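Transcription anti-terminator antagonist UpxZ (Bacteroides uniformis ATCC 8492, PDB 4EPZ) is probably a regulator of capsular polysaccharide synthesis, acting as an antagonist of the anti-terminators that let transcription run on. Local coordinates at residues L37-E40 against V41-S45; W110-S113 against E114-E118. All coordinates share one frame; numbering follows the deposited sequence.

Contact 1 (L37-E40 against V41-S45); sequences LNKE and VLTRS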
loop_
_atom_site.group_PDB
_atom_site.type_symbol
_atom_site.label_atom_id
_atom_site.label_comp_id
_atom_site.label_asym_id
_atom_site.label_seq_id
_atom_site.Cartn_x
_atom_site.Cartn_y
_atom_site.Cartn_z
ATOM N N LEU A 37 13.480 12.790 -2.792
ATOM C CA LEU A 37 12.124 12.290 -2.608
ATOM C C LEU A 37 12.117 10.778 -2.322
ATOM O O LEU A 37 11.371 10.328 -1.445
ATOM C CB LEU A 37 11.251 12.599 -3.831
ATOM C CG LEU A 37 9.734 12.350 -3.659
ATOM C CD1 LEU A 37 9.143 13.217 -2.544
ATOM C CD2 LEU A 37 8.979 12.637 -4.950
ATOM N N ASN A 38 12.928 10.000 -3.070
ATOM C CA ASN A 38 13.007 8.565 -2.819
ATOM C C ASN A 38 13.614 8.311 -1.462
ATOM O O ASN A 38 13.174 7.385 -0.775
ATOM C CB ASN A 38 13.816 7.839 -3.891
ATOM C CG ASN A 38 12.973 7.470 -5.053
ATOM O OD1 ASN A 38 12.307 6.437 -5.057
ATOM N ND2 ASN A 38 12.947 8.336 -6.044
ATOM N N LYS A 39 14.615 9.149 -1.070
ATOM C CA LYS A 39 15.312 9.037 0.211
ATOM C C LYS A 39 14.365 9.400 1.348
ATOM O O LYS A 39 14.338 8.717 2.360
ATOM C CB LYS A 39 16.581 9.930 0.236
ATOM C CG LYS A 39 17.406 9.889 1.533
ATOM C CD LYS A 39 17.978 8.507 1.868
ATOM C CE LYS A 39 18.987 8.554 2.992
ATOM N NZ LYS A 39 20.294 9.119 2.557
ATOM N N GLU A 40 13.614 10.487 1.182
ATOM C CA GLU A 40 12.689 10.935 2.218
ATOM C C GLU A 40 11.603 9.887 2.482
ATOM O O GLU A 40 11.252 9.659 3.644
ATOM C CB GLU A 40 12.042 12.257 1.873
ATOM C CG GLU A 40 11.335 12.818 3.096
ATOM C CD GLU A 40 10.731 14.196 2.987
ATOM O OE1 GLU A 40 11.078 14.940 2.039
ATOM O OE2 GLU A 40 9.882 14.520 3.849
ATOM N N VAL A 41 11.068 9.259 1.416
ATOM C CA VAL A 41 10.059 8.197 1.595
ATOM C C VAL A 41 10.703 7.018 2.366
ATOM O O VAL A 41 10.091 6.510 3.307
ATOM C CB VAL A 41 9.386 7.755 0.267
ATOM C CG1 VAL A 41 8.578 6.466 0.440
ATOM C CG2 VAL A 41 8.492 8.872 -0.292
ATOM N N LEU A 42 11.971 6.649 2.044
ATOM C CA LEU A 42 12.636 5.562 2.775
ATOM C C LEU A 42 12.844 5.953 4.239
ATOM O O LEU A 42 12.511 5.166 5.138
ATOM C CB LEU A 42 13.983 5.200 2.131
ATOM C CG LEU A 42 14.753 4.104 2.849
ATOM C CD1 LEU A 42 14.070 2.744 2.734
ATOM C CD2 LEU A 42 16.171 4.050 2.360
ATOM N N THR A 43 13.348 7.173 4.475
ATOM C CA THR A 43 13.624 7.691 5.819
ATOM C C THR A 43 12.361 7.667 6.670
ATOM O O THR A 43 12.414 7.184 7.802
ATOM C CB THR A 43 14.236 9.084 5.742
ATOM O OG1 THR A 43 15.452 8.973 4.983
ATOM C CG2 THR A 43 14.533 9.681 7.125
ATOM N N ARG A 44 11.252 8.187 6.130
ATOM C CA ARG A 44 9.954 8.221 6.831
ATOM C C ARG A 44 9.424 6.806 7.119
ATOM O O ARG A 44 8.911 6.555 8.208
ATOM C CB ARG A 44 8.932 9.018 6.032
ATOM C CG ARG A 44 9.191 10.538 6.082
ATOM C CD ARG A 44 8.169 11.232 5.220
ATOM N NE ARG A 44 8.221 12.695 5.335
ATOM C CZ ARG A 44 7.392 13.428 6.079
ATOM N NH1 ARG A 44 6.465 12.845 6.827
ATOM N NH2 ARG A 44 7.481 14.752 6.074
ATOM N N SER A 45 9.559 5.895 6.162
ATOM C CA SER A 45 9.139 4.501 6.341
ATOM C C SER A 45 9.967 3.858 7.456
ATOM O O SER A 45 9.387 3.287 8.382
ATOM C CB SER A 45 9.279 3.724 5.034
ATOM O OG SER A 45 8.467 4.306 4.030
#
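The carboxylate of E40 and the guanidinium of R44 meet one turn apart on helix 32-49, lying side by side and pointing the same way. OE2 of E40 alone takes both bonds of the salt bridge. R44 NE reaches E40 OE2 on its anti side at 2.9 Å, with an N-H...O angle of 162°, whereas R44 NH2 gives E40 OE2 a longer and more bent bond of 3.3 Å. With the two planes only 27° apart, the acid sits at the edge of the guanidinium. Both chains bring the groups together: E40 extends beyond a CG anti to the backbone N (chi1 -168°), and R44 runs straight from CG to NE. Next in line, K39 O accepts twice: T43 N comes nearly straight on at 2.8 Å, and T43 OG1 from above the carbonyl plane at 2.9 Å. V41 O likewise accepts twice, though here S45 OG and N come from opposite faces of its plane. Outside the segments, R44 NH1 forms a second salt bridge with E11 on helix 5-20, and N38 bonds F34 O through ND2 and I74 N through OD1. The arginine thus pairs with two acids, E40 four residues back on its own helix and E11 on another, which probably stabilises its positive charge and limits its rotation.

Contact 2 (W110-S113 against E114-E118); sequences WGYS and ETYDE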
loop_
_atom_site.group_PDB
_atom_site.type_symbol
_atom_site.label_atom_id
_atom_site.label_comp_id
_atom_site.label_asym_id
_atom_site.label_seq_id
_atom_site.Cartn_x
_atom_site.Cartn_y
_atom_site.Cartn_z
ATOM N N TRP A 110 -3.021 -3.587 -1.653
ATOM C CA TRP A 110 -1.571 -3.643 -1.421
ATOM C C TRP A 110 -1.141 -4.986 -0.836
ATOM O O TRP A 110 -0.093 -5.513 -1.225
ATOM C CB TRP A 110 -1.128 -2.495 -0.519
ATOM C CG TRP A 110 -0.982 -1.245 -1.313
ATOM C CD1 TRP A 110 -1.897 -0.244 -1.436
ATOM C CD2 TRP A 110 0.040 -0.979 -2.286
ATOM N NE1 TRP A 110 -1.448 0.699 -2.339
ATOM C CE2 TRP A 110 -0.267 0.262 -2.890
ATOM C CE3 TRP A 110 1.242 -1.626 -2.639
ATOM C CZ2 TRP A 110 0.561 0.855 -3.854
ATOM C CZ3 TRP A 110 2.061 -1.034 -3.594
ATOM C CH2 TRP A 110 1.703 0.170 -4.212
ATOM N N GLY A 111 -1.935 -5.543 0.074
ATOM C CA GLY A 111 -1.627 -6.853 0.657
ATOM C C GLY A 111 -1.669 -7.943 -0.404
ATOM O O GLY A 111 -0.746 -8.774 -0.495
ATOM N N TYR A 112 -2.660 -7.880 -1.301
ATOM C CA TYR A 112 -2.716 -8.839 -2.433
ATOM C C TYR A 112 -1.474 -8.683 -3.332
ATOM O O TYR A 112 -0.912 -9.683 -3.805
ATOM C CB TYR A 112 -4.006 -8.590 -3.256
ATOM C CG TYR A 112 -4.040 -9.336 -4.573
ATOM C CD1 TYR A 112 -4.311 -10.703 -4.614
ATOM C CD2 TYR A 112 -3.815 -8.672 -5.775
ATOM C CE1 TYR A 112 -4.340 -11.392 -5.830
ATOM C CE2 TYR A 112 -3.800 -9.359 -6.988
ATOM C CZ TYR A 112 -4.096 -10.710 -7.009
ATOM O OH TYR A 112 -4.146 -11.370 -8.209
ATOM N N SER A 113 -1.037 -7.436 -3.597
ATOM C CA SER A 113 0.110 -7.255 -4.496
ATOM C C SER A 113 1.383 -7.931 -3.992
ATOM O O SER A 113 2.261 -8.283 -4.792
ATOM C CB SER A 113 0.402 -5.779 -4.677
ATOM O OG SER A 113 1.109 -5.220 -3.578
ATOM N N GLU A 114 1.497 -8.073 -2.672
ATOM C CA GLU A 114 2.681 -8.660 -2.028
ATOM C C GLU A 114 2.594 -10.161 -1.866
ATOM O O GLU A 114 3.630 -10.812 -1.733
ATOM C CB GLU A 114 2.877 -8.069 -0.634
ATOM C CG GLU A 114 3.352 -6.623 -0.664
ATOM C CD GLU A 114 4.791 -6.398 -1.089
ATOM O OE1 GLU A 114 5.601 -7.351 -1.025
ATOM O OE2 GLU A 114 5.099 -5.270 -1.528
ATOM N N THR A 115 1.391 -10.712 -1.855
ATOM C CA THR A 115 1.171 -12.125 -1.549
ATOM C C THR A 115 0.570 -12.947 -2.659
ATOM O O THR A 115 0.751 -14.189 -2.661
ATOM C CB THR A 115 0.178 -12.214 -0.359
ATOM O OG1 THR A 115 -1.070 -11.583 -0.725
ATOM C CG2 THR A 115 0.723 -11.542 0.926
ATOM N N TYR A 116 -0.240 -12.291 -3.538
ATOM C CA TYR A 116 -1.096 -12.924 -4.517
ATOM C C TYR A 116 -2.007 -13.933 -3.791
ATOM O O TYR A 116 -2.294 -15.017 -4.309
ATOM C CB TYR A 116 -0.324 -13.524 -5.704
ATOM C CG TYR A 116 0.013 -12.409 -6.655
ATOM C CD1 TYR A 116 -0.952 -11.888 -7.512
ATOM C CD2 TYR A 116 1.239 -11.756 -6.585
ATOM C CE1 TYR A 116 -0.706 -10.766 -8.284
ATOM C CE2 TYR A 116 1.513 -10.656 -7.396
ATOM C CZ TYR A 116 0.524 -10.147 -8.217
ATOM O OH TYR A 116 0.768 -9.079 -9.043
ATOM N N ASP A 117 -2.448 -13.568 -2.560
ATOM C CA ASP A 117 -3.414 -14.349 -1.777
ATOM C C ASP A 117 -4.786 -14.097 -2.417
ATOM O O ASP A 117 -5.332 -12.996 -2.294
ATOM C CB ASP A 117 -3.368 -13.916 -0.314
ATOM C CG ASP A 117 -4.374 -14.554 0.621
ATOM O OD1 ASP A 117 -5.201 -15.374 0.148
ATOM O OD2 ASP A 117 -4.274 -14.318 1.826
ATOM N N GLU A 118 -5.362 -15.129 -3.067
ATOM C CA GLU A 118 -6.634 -14.978 -3.778
ATOM C C GLU A 118 -7.793 -14.584 -2.828
ATOM O O GLU A 118 -8.752 -13.952 -3.274
ATOM C CB GLU A 118 -6.960 -16.244 -4.580
ATOM C CG GLU A 118 -6.017 -16.443 -5.767
ATOM C CD GLU A 118 -5.928 -15.368 -6.847
ATOM O OE1 GLU A 118 -6.780 -14.447 -6.877
ATOM O OE2 GLU A 118 -4.988 -15.449 -7.672
HETATM O O HOH W 1 -7.200 -12.765 -8.862
HETATM O O HOH W 2 3.656 -4.599 -4.177
#
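W110 and E114 begin the last turn of helix 102-115 with a weak bond from E114 N to W110 O, while the indole packs against helix 56-72 and, edge-to-face, on F150. At G111 the carbonyl oxygen is shared: E114 N and T115 OG1 approach it from opposite faces, T115 OG1 2.8 Å from G111 O. Set between the backbone N and the carbonyl carbon (chi1 60°), T115 OG1 also accepts from D117 N at 3.0 Å, an ST turn that follows the chain out of the helix. Y112 carries the aromatic part. The edge of Y116 stands over its face in a T-shaped pair, centroids 4.8 Å apart and planes at 68°, with Y116 CD1 3.4 Å from Y112 CZ. In the plane of the Y112 ring, D117 O lies 3.4 Å from Y112 CD1, and Y112 O receives Y116 N at 2.7 Å while sitting over the Y116 ring near its rim. With an alanine in place of Y112, the Y116 edge would probably lose the face it packs on, leaving a gap beside helices 118-129 and 138-152. S113 OG bends back to W110 O at 2.7 Å and accepts from a water that also donates to E114 OE2, an oxygen held besides by K84 and N71. The E114 side chain lies about 4 Å from a bound calcium ion. Beyond the positive phi of Y116, whose hydroxyl bonds F150 O, D117 is the N-cap of helix 118-129, its OD1 taking E119 N, while OD2 bonds Y92 OH. As the regular i to i+4 bonds weaken at this helix end, the hydroxyls of S113 and T115 add bonds to W110 O and G111 O, and the D117 carboxylate takes up an N-H at the start of the next helix.

How the contacts relate
From the N terminus, the chain passes through helix 5-20 before reaching contact 1, which lies within helix 32-49 and closes no loop beyond a helical turn. Helices 56-72 and 80-92 follow, and contact 2 comes after them at the end of helix 102-115, closing the short turn into helix 118-129. The two are in series, neither nesting nor crossing, and sit on opposite sides of the chain's centre, their own centres about 23 Å apart. Helix 56-72 is common ground, since L42 and S45 touch it from one contact and W110 from the other. Contact 1 joins it to helix 5-20, contact 2 to helices 80-92 and 138-152.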